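Local coordinates for protein activated BY transcription factor SSRB (Salmonella enterica, PDB 2WNW) that belongs to glycosyl hydrolase family 30, carrying an eight-stranded TIM barrel and a beta sandwich, at residues Gln194-Ala199 with Ala266-Thr271; Glu211-Phe216 with Val246-Leu251; His240-Leu245 with Ile318-Ser323. One frame throughout, in Å; residues are numbered along the deposited sequence.

Contact 1: residues Gln194-Ala199 with Ala266-Thr271; sequences QNEPVA and AFHWYT
At the C-terminal rim of the TIM barrel, where glycosyl hydrolases of this architecture keep their active site, Asn195 and Glu196 from the loop after strand 190-192 reach the imidazole of His268, at the end of strand 264-268. Asn195 puts OD1 in the plane of that ring, at its edge, 3.2 Å from His268 CE1. The oxygen looks at the C-H between the two nitrogens, and amide and imidazole are inclined by only 25°. The stronger partner of this oxygen is Arg87, whose NH2 binds it. Glu196 comes in obliquely, its CG 3.8 Å from His268 CE1. With CG anti to the carbonyl carbon (chi1 -56°), the extended chain carries the carboxylate past the ring's edge, its plane standing 86° to the imidazole; OE2 ends in the imidazole plane, 4.0 Å from His268 ND1, and hydrogen-bonds a bound glycerol. The backbone behind it folds into a type I turn, closed by Ala199 N on Glu196 O at 3.0 Å. On the ring's other nitrogen, NE2 pairs with Asp239 OD1, which should fix the ring's rotation. The strongest polar hold on His268 comes from Asp239, while the Asn195 oxygen meets a C-H that the flanking nitrogens probably polarise.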
ATOM      1  N   GLN A 194      18.657  -9.563  20.057  1.00 16.80           N
ATOM      2  CA  GLN A 194      18.228  -8.778  21.205  1.00 16.74           C
ATOM      3  C   GLN A 194      16.901  -8.086  20.930  1.00 16.19           C
ATOM      4  O   GLN A 194      16.672  -7.566  19.835  1.00 16.18           O
ATOM      5  CB  GLN A 194      19.297  -7.725  21.516  1.00 16.12           C
ATOM      6  CG  GLN A 194      18.870  -6.620  22.467  1.00 16.45           C
ATOM      7  CD  GLN A 194      18.684  -7.109  23.888  1.00 16.68           C
ATOM      8  OE1 GLN A 194      19.473  -7.906  24.386  1.00 16.20           O
ATOM      9  NE2 GLN A 194      17.652  -6.608  24.559  1.00 16.43           N
ATOM     10  N   ASN A 195      16.030  -8.088  21.931  1.00 16.61           N
ATOM     11  CA  ASN A 195      14.739  -7.430  21.818  1.00 15.96           C
ATOM     12  C   ASN A 195      14.997  -5.921  21.876  1.00 17.31           C
ATOM     13  O   ASN A 195      15.664  -5.439  22.799  1.00 16.16           O
ATOM     14  CB  ASN A 195      13.839  -7.840  22.990  1.00 16.62           C
ATOM     15  CG  ASN A 195      12.513  -7.093  23.004  1.00 16.88           C
ATOM     16  OD1 ASN A 195      11.674  -7.274  22.121  1.00 16.89           O
ATOM     17  ND2 ASN A 195      12.325  -6.243  24.006  1.00 14.69           N
ATOM     18  N   GLU A 196      14.505  -5.189  20.879  1.00 16.16           N
ATOM     19  CA  GLU A 196      14.648  -3.729  20.840  1.00 16.58           C
ATOM     20  C   GLU A 196      16.048  -3.243  21.231  1.00 17.40           C
ATOM     21  O   GLU A 196      16.210  -2.516  22.218  1.00 16.50           O
ATOM     22  CB  GLU A 196      13.610  -3.100  21.776  1.00 17.78           C
ATOM     23  CG  GLU A 196      12.173  -3.492  21.466  1.00 21.38           C
ATOM     24  CD  GLU A 196      11.165  -2.760  22.336  1.00 21.42           C
ATOM     25  OE1 GLU A 196      11.280  -1.527  22.477  1.00 21.93           O
ATOM     26  OE2 GLU A 196      10.247  -3.412  22.869  1.00 24.55           O
ATOM     27  N   PRO A 197      17.069  -3.604  20.437  1.00 17.54           N
ATOM     28  CA  PRO A 197      18.472  -3.239  20.664  1.00 16.61           C
ATOM     29  C   PRO A 197      18.829  -1.759  20.732  1.00 16.83           C
ATOM     30  O   PRO A 197      19.956  -1.415  21.082  1.00 16.93           O
ATOM     31  CB  PRO A 197      19.198  -3.950  19.526  1.00 16.69           C
ATOM     32  CG  PRO A 197      18.174  -3.949  18.419  1.00 16.10           C
ATOM     33  CD  PRO A 197      16.916  -4.323  19.159  1.00 15.94           C
ATOM     34  N   VAL A 198      17.893  -0.880  20.398  1.00 17.16           N
ATOM     35  CA  VAL A 198      18.183   0.549  20.449  1.00 17.75           C
ATOM     36  C   VAL A 198      17.344   1.254  21.506  1.00 18.67           C
ATOM     37  O   VAL A 198      17.369   2.480  21.606  1.00 18.90           O
ATOM     38  CB  VAL A 198      17.919   1.233  19.081  1.00 17.70           C
ATOM     39  CG1 VAL A 198      18.783   0.598  18.004  1.00 15.90           C
ATOM     40  CG2 VAL A 198      16.442   1.129  18.717  1.00 17.94           C
ATOM     41  N   ALA A 199      16.616   0.484  22.309  1.00 18.44           N
ATOM     42  CA  ALA A 199      15.754   1.091  23.314  1.00 20.31           C
ATOM     43  C   ALA A 199      16.048   0.771  24.773  1.00 20.32           C
ATOM     44  O   ALA A 199      16.106  -0.391  25.179  1.00 20.95           O
ATOM     45  CB  ALA A 199      14.297   0.751  23.009  1.00 21.19           C
ATOM     46  N   ALA A 266      13.084  -8.913  12.346  1.00 14.42           N
ATOM     47  CA  ALA A 266      11.840  -9.058  13.087  1.00 14.22           C
ATOM     48  C   ALA A 266      11.409  -7.632  13.408  1.00 14.61           C
ATOM     49  O   ALA A 266      12.250  -6.744  13.513  1.00 15.14           O
ATOM     50  CB  ALA A 266      12.079  -9.838  14.365  1.00 14.10           C
ATOM     51  N   PHE A 267      10.109  -7.394  13.546  1.00 13.73           N
ATOM     52  CA  PHE A 267       9.653  -6.049  13.866  1.00 14.50           C
ATOM     53  C   PHE A 267       8.396  -6.040  14.719  1.00 14.57           C
ATOM     54  O   PHE A 267       7.669  -7.032  14.789  1.00 14.12           O
ATOM     55  CB  PHE A 267       9.430  -5.224  12.590  1.00 13.44           C
ATOM     56  CG  PHE A 267       8.496  -5.864  11.599  1.00 15.99           C
ATOM     57  CD1 PHE A 267       8.991  -6.625  10.547  1.00 17.12           C
ATOM     58  CD2 PHE A 267       7.118  -5.707  11.724  1.00 16.08           C
ATOM     59  CE1 PHE A 267       8.128  -7.223   9.626  1.00 17.94           C
ATOM     60  CE2 PHE A 267       6.244  -6.302  10.809  1.00 18.20           C
ATOM     61  CZ  PHE A 267       6.754  -7.059   9.760  1.00 17.83           C
ATOM     62  N   HIS A 268       8.164  -4.906  15.376  1.00 14.76           N
ATOM     63  CA  HIS A 268       7.017  -4.711  16.256  1.00 13.95           C
ATOM     64  C   HIS A 268       6.144  -3.596  15.678  1.00 14.94           C
ATOM     65  O   HIS A 268       6.493  -2.998  14.657  1.00 14.16           O
ATOM     66  CB  HIS A 268       7.502  -4.330  17.659  1.00 14.82           C
ATOM     67  CG  HIS A 268       8.494  -5.293  18.244  1.00 15.09           C
ATOM     68  ND1 HIS A 268       9.184  -5.033  19.409  1.00 15.49           N
ATOM     69  CD2 HIS A 268       8.913  -6.510  17.821  1.00 14.32           C
ATOM     70  CE1 HIS A 268       9.988  -6.047  19.678  1.00 16.19           C
ATOM     71  NE2 HIS A 268       9.843  -6.957  18.729  1.00 16.58           N
ATOM     72  N   TRP A 269       5.026  -3.296  16.338  1.00 14.07           N
ATOM     73  CA  TRP A 269       4.114  -2.274  15.826  1.00 15.11           C
ATOM     74  C   TRP A 269       3.917  -1.047  16.706  1.00 14.48           C
ATOM     75  O   TRP A 269       3.035  -0.236  16.440  1.00 15.42           O
ATOM     76  CB  TRP A 269       2.734  -2.896  15.561  1.00 15.21           C
ATOM     77  CG  TRP A 269       1.919  -3.248  16.805  1.00 15.04           C
ATOM     78  CD1 TRP A 269       2.026  -2.693  18.055  1.00 16.92           C
ATOM     79  CD2 TRP A 269       0.812  -4.161  16.873  1.00 14.33           C
ATOM     80  NE1 TRP A 269       1.053  -3.198  18.889  1.00 15.74           N
ATOM     81  CE2 TRP A 269       0.295  -4.100  18.189  1.00 15.38           C
ATOM     82  CE3 TRP A 269       0.204  -5.021  15.946  1.00 13.84           C
ATOM     83  CZ2 TRP A 269      -0.804  -4.868  18.603  1.00 13.55           C
ATOM     84  CZ3 TRP A 269      -0.894  -5.787  16.360  1.00 14.27           C
ATOM     85  CH2 TRP A 269      -1.381  -5.702  17.674  1.00 14.44           C
ATOM     86  N   TYR A 270       4.741  -0.890  17.731  1.00 16.53           N
ATOM     87  CA  TYR A 270       4.547   0.205  18.673  1.00 16.53           C
ATOM     88  C   TYR A 270       4.644   1.654  18.196  1.00 16.96           C
ATOM     89  O   TYR A 270       4.274   2.559  18.943  1.00 17.87           O
ATOM     90  CB  TYR A 270       5.435  -0.028  19.900  1.00 16.24           C
ATOM     91  CG  TYR A 270       5.156  -1.370  20.559  1.00 16.63           C
ATOM     92  CD1 TYR A 270       6.114  -2.384  20.559  1.00 17.33           C
ATOM     93  CD2 TYR A 270       3.920  -1.637  21.149  1.00 17.10           C
ATOM     94  CE1 TYR A 270       5.846  -3.633  21.131  1.00 16.91           C
ATOM     95  CE2 TYR A 270       3.642  -2.879  21.722  1.00 17.26           C
ATOM     96  CZ  TYR A 270       4.611  -3.872  21.708  1.00 17.22           C
ATOM     97  OH  TYR A 270       4.340  -5.100  22.267  1.00 16.84           O
ATOM     98  N   THR A 271       5.119   1.889  16.974  1.00 14.73           N
ATOM     99  CA  THR A 271       5.185   3.261  16.465  1.00 15.78           C
ATOM    100  C   THR A 271       4.251   3.481  15.269  1.00 16.53           C
ATOM    101  O   THR A 271       4.345   4.487  14.567  1.00 16.34           O
ATOM    102  CB  THR A 271       6.620   3.676  16.061  1.00 14.42           C
ATOM    103  OG1 THR A 271       7.122   2.792  15.053  1.00 14.33           O
ATOM    104  CG2 THR A 271       7.543   3.652  17.282  1.00 14.86           C
TER

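Contact 2: residues Glu211-Phe216 with Val246-Leu251; sequences EEETAF and VDWAEL
Glu213 on helix 210-227 and Trp248 on helix 245-252 join two successive outer helices of the TIM barrel, those that follow its fourth and fifth strands. The helices stand far enough apart that the two long side chains do the bridging. Glu213 leaves its helix toward the other one with CG anti to the backbone N (chi1 180°), and its chain stays extended beyond CG, which carries the carboxylate well out from the backbone. Trp248 leaves its helix obliquely, and CG anti to its own N (chi1 -163°) brings the indole's NE1 edge across to it. Trp248 NE1 donates to Glu213 OE1 at 2.8 Å. The acceptor sits nearly in the indole plane and is approached on its syn side, slightly out of the carboxylate plane, while the two flat groups stand nearly perpendicular. The other oxygen, OE2, accepts from the backbone N of Trp238, so the carboxylate is held through both oxygens and its rotation should be fixed. Trp238 also meets the Trp248 ring with its own, and Val198 and Val210 touch the indole. Elsewhere on helix 245-252, Asp247 and Glu250 form salt bridges with Arg39 of the second subunit. The N-H...O angle is a bent 144°: Glu213 OE1 lies over toward the benzo ring, 3.3 Å from Trp248 CZ2 and 3.4 Å from CE2.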
ATOM      1  N   GLU A 211      26.318  -2.643  14.163  1.00 17.53           N
ATOM      2  CA  GLU A 211      27.582  -3.357  13.977  1.00 19.74           C
ATOM      3  C   GLU A 211      27.735  -4.438  15.056  1.00 18.75           C
ATOM      4  O   GLU A 211      28.154  -5.560  14.773  1.00 18.57           O
ATOM      5  CB  GLU A 211      28.772  -2.393  14.079  1.00 23.31           C
ATOM      6  CG  GLU A 211      28.908  -1.366  12.955  1.00 28.76           C
ATOM      7  CD  GLU A 211      27.881  -0.244  13.027  1.00 31.99           C
ATOM      8  OE1 GLU A 211      27.399   0.071  14.139  1.00 30.44           O
ATOM      9  OE2 GLU A 211      27.574   0.335  11.965  1.00 34.61           O
ATOM     10  N   GLU A 212      27.400  -4.083  16.294  1.00 18.38           N
ATOM     11  CA  GLU A 212      27.505  -5.008  17.423  1.00 18.41           C
ATOM     12  C   GLU A 212      26.505  -6.149  17.353  1.00 18.31           C
ATOM     13  O   GLU A 212      26.846  -7.306  17.614  1.00 16.79           O
ATOM     14  CB  GLU A 212      27.326  -4.245  18.736  1.00 19.18           C
ATOM     15  CG  GLU A 212      28.508  -3.360  19.080  1.00 21.22           C
ATOM     16  CD  GLU A 212      28.172  -2.300  20.105  1.00 24.71           C
ATOM     17  OE1 GLU A 212      29.101  -1.588  20.546  1.00 25.30           O
ATOM     18  OE2 GLU A 212      26.980  -2.172  20.463  1.00 23.97           O
ATOM     19  N   GLU A 213      25.265  -5.824  17.009  1.00 17.37           N
ATOM     20  CA  GLU A 213      24.225  -6.838  16.917  1.00 17.94           C
ATOM     21  C   GLU A 213      24.564  -7.869  15.844  1.00 17.64           C
ATOM     22  O   GLU A 213      24.491  -9.077  16.087  1.00 16.50           O
ATOM     23  CB  GLU A 213      22.874  -6.189  16.592  1.00 16.84           C
ATOM     24  CG  GLU A 213      21.727  -7.187  16.475  1.00 17.19           C
ATOM     25  CD  GLU A 213      20.555  -6.626  15.686  1.00 18.06           C
ATOM     26  OE1 GLU A 213      20.811  -5.961  14.657  1.00 17.43           O
ATOM     27  OE2 GLU A 213      19.393  -6.858  16.080  1.00 18.38           O
ATOM     28  N   THR A 214      24.938  -7.399  14.657  1.00 17.53           N
ATOM     29  CA  THR A 214      25.261  -8.314  13.575  1.00 18.29           C
ATOM     30  C   THR A 214      26.533  -9.107  13.864  1.00 18.12           C
ATOM     31  O   THR A 214      26.630 -10.273  13.500  1.00 18.61           O
ATOM     32  CB  THR A 214      25.394  -7.576  12.216  1.00 17.31           C
ATOM     33  OG1 THR A 214      26.360  -6.524  12.323  1.00 19.01           O
ATOM     34  CG2 THR A 214      24.047  -6.984  11.801  1.00 18.12           C
ATOM     35  N   ALA A 215      27.504  -8.485  14.526  1.00 18.80           N
ATOM     36  CA  ALA A 215      28.737  -9.198  14.853  1.00 20.07           C
ATOM     37  C   ALA A 215      28.415 -10.335  15.823  1.00 19.38           C
ATOM     38  O   ALA A 215      28.964 -11.432  15.716  1.00 20.50           O
ATOM     39  CB  ALA A 215      29.759  -8.246  15.479  1.00 19.84           C
ATOM     40  N   PHE A 216      27.511 -10.078  16.764  1.00 18.92           N
ATOM     41  CA  PHE A 216      27.146 -11.101  17.732  1.00 18.96           C
ATOM     42  C   PHE A 216      26.480 -12.275  17.029  1.00 18.72           C
ATOM     43  O   PHE A 216      26.737 -13.431  17.350  1.00 19.51           O
ATOM     44  CB  PHE A 216      26.194 -10.540  18.792  1.00 17.71           C
ATOM     45  CG  PHE A 216      25.933 -11.491  19.926  1.00 17.69           C
ATOM     46  CD1 PHE A 216      26.892 -11.695  20.914  1.00 14.25           C
ATOM     47  CD2 PHE A 216      24.750 -12.216  19.983  1.00 16.82           C
ATOM     48  CE1 PHE A 216      26.674 -12.614  21.944  1.00 15.88           C
ATOM     49  CE2 PHE A 216      24.526 -13.137  21.005  1.00 18.37           C
ATOM     50  CZ  PHE A 216      25.489 -13.336  21.986  1.00 15.98           C
ATOM     51  N   VAL A 246      14.047   0.124   7.450  1.00 16.51           N
ATOM     52  CA  VAL A 246      14.929   0.292   6.299  1.00 17.50           C
ATOM     53  C   VAL A 246      16.330   0.780   6.663  1.00 17.73           C
ATOM     54  O   VAL A 246      17.324   0.251   6.155  1.00 16.49           O
ATOM     55  CB  VAL A 246      14.299   1.241   5.256  1.00 17.49           C
ATOM     56  CG1 VAL A 246      15.263   1.462   4.099  1.00 17.67           C
ATOM     57  CG2 VAL A 246      12.992   0.642   4.738  1.00 16.52           C
ATOM     58  N   ASP A 247      16.417   1.776   7.542  1.00 17.62           N
ATOM     59  CA  ASP A 247      17.716   2.313   7.948  1.00 19.24           C
ATOM     60  C   ASP A 247      18.630   1.225   8.515  1.00 18.06           C
ATOM     61  O   ASP A 247      19.813   1.147   8.171  1.00 19.34           O
ATOM     62  CB  ASP A 247      17.551   3.418   9.000  1.00 18.47           C
ATOM     63  CG  ASP A 247      16.807   4.638   8.471  1.00 20.77           C
ATOM     64  OD1 ASP A 247      17.063   5.046   7.319  1.00 19.93           O
ATOM     65  OD2 ASP A 247      15.976   5.203   9.220  1.00 22.86           O
ATOM     66  N   TRP A 248      18.074   0.393   9.390  1.00 17.86           N
ATOM     67  CA  TRP A 248      18.826  -0.682  10.027  1.00 16.85           C
ATOM     68  C   TRP A 248      19.224  -1.767   9.036  1.00 17.40           C
ATOM     69  O   TRP A 248      20.377  -2.207   9.010  1.00 16.24           O
ATOM     70  CB  TRP A 248      17.984  -1.293  11.142  1.00 16.41           C
ATOM     71  CG  TRP A 248      18.750  -2.121  12.120  1.00 16.46           C
ATOM     72  CD1 TRP A 248      18.863  -3.483  12.137  1.00 14.88           C
ATOM     73  CD2 TRP A 248      19.427  -1.647  13.286  1.00 14.94           C
ATOM     74  NE1 TRP A 248      19.556  -3.886  13.254  1.00 16.94           N
ATOM     75  CE2 TRP A 248      19.915  -2.778  13.975  1.00 14.97           C
ATOM     76  CE3 TRP A 248      19.663  -0.373  13.821  1.00 16.39           C
ATOM     77  CZ2 TRP A 248      20.627  -2.674  15.176  1.00 18.34           C
ATOM     78  CZ3 TRP A 248      20.369  -0.269  15.017  1.00 17.34           C
ATOM     79  CH2 TRP A 248      20.841  -1.414  15.679  1.00 16.12           C
ATOM     80  N   ALA A 249      18.265  -2.197   8.223  1.00 15.68           N
ATOM     81  CA  ALA A 249      18.522  -3.233   7.232  1.00 16.57           C
ATOM     82  C   ALA A 249      19.635  -2.803   6.278  1.00 17.25           C
ATOM     83  O   ALA A 249      20.528  -3.587   5.955  1.00 17.52           O
ATOM     84  CB  ALA A 249      17.237  -3.534   6.447  1.00 17.15           C
ATOM     85  N   GLU A 250      19.579  -1.550   5.841  1.00 18.00           N
ATOM     86  CA  GLU A 250      20.571  -1.009   4.913  1.00 20.77           C
ATOM     87  C   GLU A 250      21.984  -1.135   5.480  1.00 21.50           C
ATOM     88  O   GLU A 250      22.904  -1.583   4.795  1.00 20.25           O
ATOM     89  CB  GLU A 250      20.261   0.463   4.633  1.00 22.36           C
ATOM     90  CG  GLU A 250      21.000   1.054   3.446  1.00 27.30           C
ATOM     91  CD  GLU A 250      20.576   2.486   3.173  1.00 29.27           C
ATOM     92  OE1 GLU A 250      19.419   2.828   3.491  1.00 31.11           O
ATOM     93  OE2 GLU A 250      21.388   3.262   2.633  1.00 33.76           O
ATOM     94  N   LEU A 251      22.149  -0.729   6.733  1.00 21.49           N
ATOM     95  CA  LEU A 251      23.443  -0.795   7.397  1.00 21.77           C
ATOM     96  C   LEU A 251      23.873  -2.229   7.655  1.00 22.18           C
ATOM     97  O   LEU A 251      25.032  -2.584   7.456  1.00 21.62           O
ATOM     98  CB  LEU A 251      23.386  -0.033   8.725  1.00 24.12           C
ATOM     99  CG  LEU A 251      23.599   1.483   8.698  1.00 25.70           C
ATOM    100  CD1 LEU A 251      23.046   2.078   7.424  1.00 30.83           C
ATOM    101  CD2 LEU A 251      22.943   2.101   9.917  1.00 26.46           C
TER

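Contact 3: residues His240-Leu245 with Ile318-Ser323; sequences HDKDGL and IGNFKS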
ATOM      1  N   HIS A 240      12.474  -4.606  16.488  1.00 15.68           N
ATOM      2  CA  HIS A 240      12.009  -3.342  17.038  1.00 15.60           C
ATOM      3  C   HIS A 240      10.917  -2.781  16.121  1.00 16.50           C
ATOM      4  O   HIS A 240      10.472  -3.461  15.191  1.00 14.85           O
ATOM      5  CB  HIS A 240      13.198  -2.381  17.167  1.00 14.72           C
ATOM      6  CG  HIS A 240      12.935  -1.190  18.038  1.00 14.62           C
ATOM      7  ND1 HIS A 240      12.243  -1.270  19.229  1.00 16.09           N
ATOM      8  CD2 HIS A 240      13.313   0.105  17.915  1.00 15.40           C
ATOM      9  CE1 HIS A 240      12.207  -0.081  19.800  1.00 15.19           C
ATOM     10  NE2 HIS A 240      12.851   0.773  19.023  1.00 16.04           N
ATOM     11  N   ASP A 241      10.490  -1.549  16.365  1.00 15.16           N
ATOM     12  CA  ASP A 241       9.409  -0.957  15.575  1.00 16.06           C
ATOM     13  C   ASP A 241       9.685  -0.732  14.088  1.00 15.95           C
ATOM     14  O   ASP A 241      10.826  -0.609  13.663  1.00 15.39           O
ATOM     15  CB  ASP A 241       8.958   0.333  16.252  1.00 16.02           C
ATOM     16  CG  ASP A 241       8.685   0.128  17.727  1.00 18.16           C
ATOM     17  OD1 ASP A 241       7.956  -0.830  18.062  1.00 17.63           O
ATOM     18  OD2 ASP A 241       9.199   0.912  18.552  1.00 19.20           O
ATOM     19  N   LYS A 242       8.613  -0.663  13.304  1.00 15.52           N
ATOM     20  CA  LYS A 242       8.727  -0.513  11.859  1.00 14.91           C
ATOM     21  C   LYS A 242       9.297   0.793  11.303  1.00 14.97           C
ATOM     22  O   LYS A 242       9.727   0.834  10.149  1.00 15.79           O
ATOM     23  CB  LYS A 242       7.365  -0.813  11.219  1.00 15.02           C
ATOM     24  CG  LYS A 242       6.970  -2.283  11.345  1.00 13.21           C
ATOM     25  CD  LYS A 242       5.621  -2.580  10.691  1.00 14.30           C
ATOM     26  CE  LYS A 242       4.468  -2.246  11.621  1.00 12.85           C
ATOM     27  NZ  LYS A 242       3.154  -2.418  10.931  1.00 11.49           N
ATOM     28  N   ASP A 243       9.324   1.851  12.107  1.00 14.90           N
ATOM     29  CA  ASP A 243       9.845   3.134  11.634  1.00 14.49           C
ATOM     30  C   ASP A 243      11.349   3.142  11.320  1.00 15.60           C
ATOM     31  O   ASP A 243      11.811   3.956  10.519  1.00 16.34           O
ATOM     32  CB  ASP A 243       9.521   4.229  12.651  1.00 15.20           C
ATOM     33  CG  ASP A 243      10.214   4.010  13.977  1.00 16.11           C
ATOM     34  OD1 ASP A 243      11.316   4.568  14.175  1.00 18.06           O
ATOM     35  OD2 ASP A 243       9.661   3.268  14.816  1.00 16.76           O
ATOM     36  N   GLY A 244      12.111   2.238  11.934  1.00 16.40           N
ATOM     37  CA  GLY A 244      13.547   2.206  11.685  1.00 16.82           C
ATOM     38  C   GLY A 244      14.011   0.998  10.893  1.00 17.23           C
ATOM     39  O   GLY A 244      15.209   0.716  10.795  1.00 16.63           O
ATOM     40  N   LEU A 245      13.052   0.295  10.307  1.00 16.61           N
ATOM     41  CA  LEU A 245      13.309  -0.917   9.536  1.00 17.48           C
ATOM     42  C   LEU A 245      14.311  -0.790   8.378  1.00 17.77           C
ATOM     43  O   LEU A 245      15.309  -1.516   8.324  1.00 15.07           O
ATOM     44  CB  LEU A 245      11.973  -1.449   9.013  1.00 20.37           C
ATOM     45  CG  LEU A 245      11.796  -2.934   8.712  1.00 23.52           C
ATOM     46  CD1 LEU A 245      12.290  -3.774   9.876  1.00 21.39           C
ATOM     47  CD2 LEU A 245      10.314  -3.198   8.447  1.00 24.22           C
ATOM     48  N   ILE A 318      -3.268  -7.091   8.463  1.00 14.12           N
ATOM     49  CA  ILE A 318      -3.579  -6.990   7.042  1.00 13.43           C
ATOM     50  C   ILE A 318      -2.505  -6.192   6.310  1.00 14.35           C
ATOM     51  O   ILE A 318      -1.998  -6.625   5.277  1.00 13.98           O
ATOM     52  CB  ILE A 318      -4.968  -6.343   6.823  1.00 13.70           C
ATOM     53  CG1 ILE A 318      -6.055  -7.291   7.347  1.00 13.99           C
ATOM     54  CG2 ILE A 318      -5.183  -6.041   5.343  1.00 14.20           C
ATOM     55  CD1 ILE A 318      -7.451  -6.690   7.377  1.00 15.03           C
ATOM     56  N   GLY A 319      -2.148  -5.034   6.856  1.00 13.89           N
ATOM     57  CA  GLY A 319      -1.126  -4.214   6.228  1.00 14.79           C
ATOM     58  C   GLY A 319       0.223  -4.908   6.122  1.00 15.47           C
ATOM     59  O   GLY A 319       0.891  -4.833   5.087  1.00 16.04           O
ATOM     60  N   ASN A 320       0.633  -5.581   7.192  1.00 14.47           N
ATOM     61  CA  ASN A 320       1.910  -6.283   7.201  1.00 14.63           C
ATOM     62  C   ASN A 320       1.967  -7.336   6.102  1.00 15.46           C
ATOM     63  O   ASN A 320       2.898  -7.357   5.301  1.00 15.64           O
ATOM     64  CB  ASN A 320       2.147  -6.956   8.561  1.00 14.06           C
ATOM     65  CG  ASN A 320       2.495  -5.964   9.653  1.00 13.31           C
ATOM     66  OD1 ASN A 320       2.578  -6.320  10.830  1.00 16.39           O
ATOM     67  ND2 ASN A 320       2.706  -4.717   9.271  1.00 10.88           N
ATOM     68  N   PHE A 321       0.967  -8.208   6.058  1.00 14.58           N
ATOM     69  CA  PHE A 321       0.966  -9.260   5.050  1.00 15.73           C
ATOM     70  C   PHE A 321       0.841  -8.739   3.622  1.00 15.07           C
ATOM     71  O   PHE A 321       1.451  -9.290   2.707  1.00 15.86           O
ATOM     72  CB  PHE A 321      -0.112 -10.293   5.382  1.00 15.93           C
ATOM     73  CG  PHE A 321       0.251 -11.170   6.550  1.00 17.74           C
ATOM     74  CD1 PHE A 321       1.349 -12.026   6.475  1.00 17.82           C
ATOM     75  CD2 PHE A 321      -0.473 -11.118   7.736  1.00 17.42           C
ATOM     76  CE1 PHE A 321       1.720 -12.816   7.562  1.00 18.04           C
ATOM     77  CE2 PHE A 321      -0.110 -11.905   8.832  1.00 18.87           C
ATOM     78  CZ  PHE A 321       0.989 -12.754   8.745  1.00 18.88           C
ATOM     79  N   LYS A 322       0.074  -7.673   3.419  1.00 15.68           N
ATOM     80  CA  LYS A 322      -0.047  -7.113   2.076  1.00 17.26           C
ATOM     81  C   LYS A 322       1.296  -6.517   1.665  1.00 17.27           C
ATOM     82  O   LYS A 322       1.606  -6.418   0.479  1.00 18.44           O
ATOM     83  CB  LYS A 322      -1.107  -6.009   2.030  1.00 18.58           C
ATOM     84  CG  LYS A 322      -2.533  -6.509   2.107  1.00 25.15           C
ATOM     85  CD  LYS A 322      -3.337  -6.068   0.889  1.00 29.53           C
ATOM     86  CE  LYS A 322      -2.782  -6.640  -0.398  1.00 30.62           C
ATOM     87  NZ  LYS A 322      -3.549  -6.183  -1.602  1.00 27.04           N
ATOM     88  N   SER A 323       2.096  -6.132   2.656  1.00 15.71           N
ATOM     89  CA  SER A 323       3.389  -5.507   2.397  1.00 15.65           C
ATOM     90  C   SER A 323       4.620  -6.415   2.354  1.00 16.90           C
ATOM     91  O   SER A 323       5.726  -5.925   2.141  1.00 18.71           O
ATOM     92  CB  SER A 323       3.617  -4.389   3.413  1.00 16.01           C
ATOM     93  OG  SER A 323       2.542  -3.468   3.356  1.00 16.65           O
TER
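Lys242 stretches toward the side chain of Asn320, and the ammonium and amide ends carry the contact. NZ of Lys242 lies 2.9 Å from the atom modelled as ND2 of Asn320. The amide is probably turned over in the model; with it turned back this approach may be a hydrogen bond. The last carbons of the lysine run past the same amide. The lysine sets out with CG anti to its carbonyl carbon, then kinks at chi3 (-83°), and this bend turns the ammonium toward helix 305-322, where Asp316 and Asn320 sit. Its strongest partner is Asp316, one turn earlier on the helix than Asn320, in a salt bridge; the carbonyl oxygen of Asp273 takes a further hydrogen bond. A buried ammonium is thus probably compensated mainly by one carboxylate. Phe267 and Phe275 pack against both Lys242 and Asn320.

In the TIM barrel this ties the loop after the fifth strand, 234-239, to helix 305-322, which leads into the eighth strand, across the end of strand 264-268. Lys242 and Asp243 make a short 3-10 turn, and Gly244 takes the N-cap position of helix 245-252. Leu245 N reaches back weakly to Lys242 O at 3.4 Å. At the C-terminal end of helix 305-322, Ser323 OG donates to Gly319 O at 2.8 Å, folding the serine back on the last turn. Just before it, Phe321 packs edge-to-face on Phe398 of the beta sandwich, and Lys322 salt-bridges Glu395.

Overall arrangement
All three contacts lie in the TIM barrel; contacts 1 and 2 involve its fourth to sixth strands and the helices after the fourth and fifth, while contact 3 reaches on to helix 305-322, between the seventh and eighth. Contact 2 is nested within the chain loop closed by contact 1, about 13 Å away between centres. Contact 3 crosses both in chain order, its centre about 11 Å from contact 1 and 17 Å from contact 2. The range 240-245 joins them: it runs straight into helix 245-252, while His240 O and Asp243 OD2 probably hydrogen-bond His268 N and Thr271 OG1. Val198 rests on Trp248. The barrel's rim is thereby connected to outer helices, some facing the second subunit.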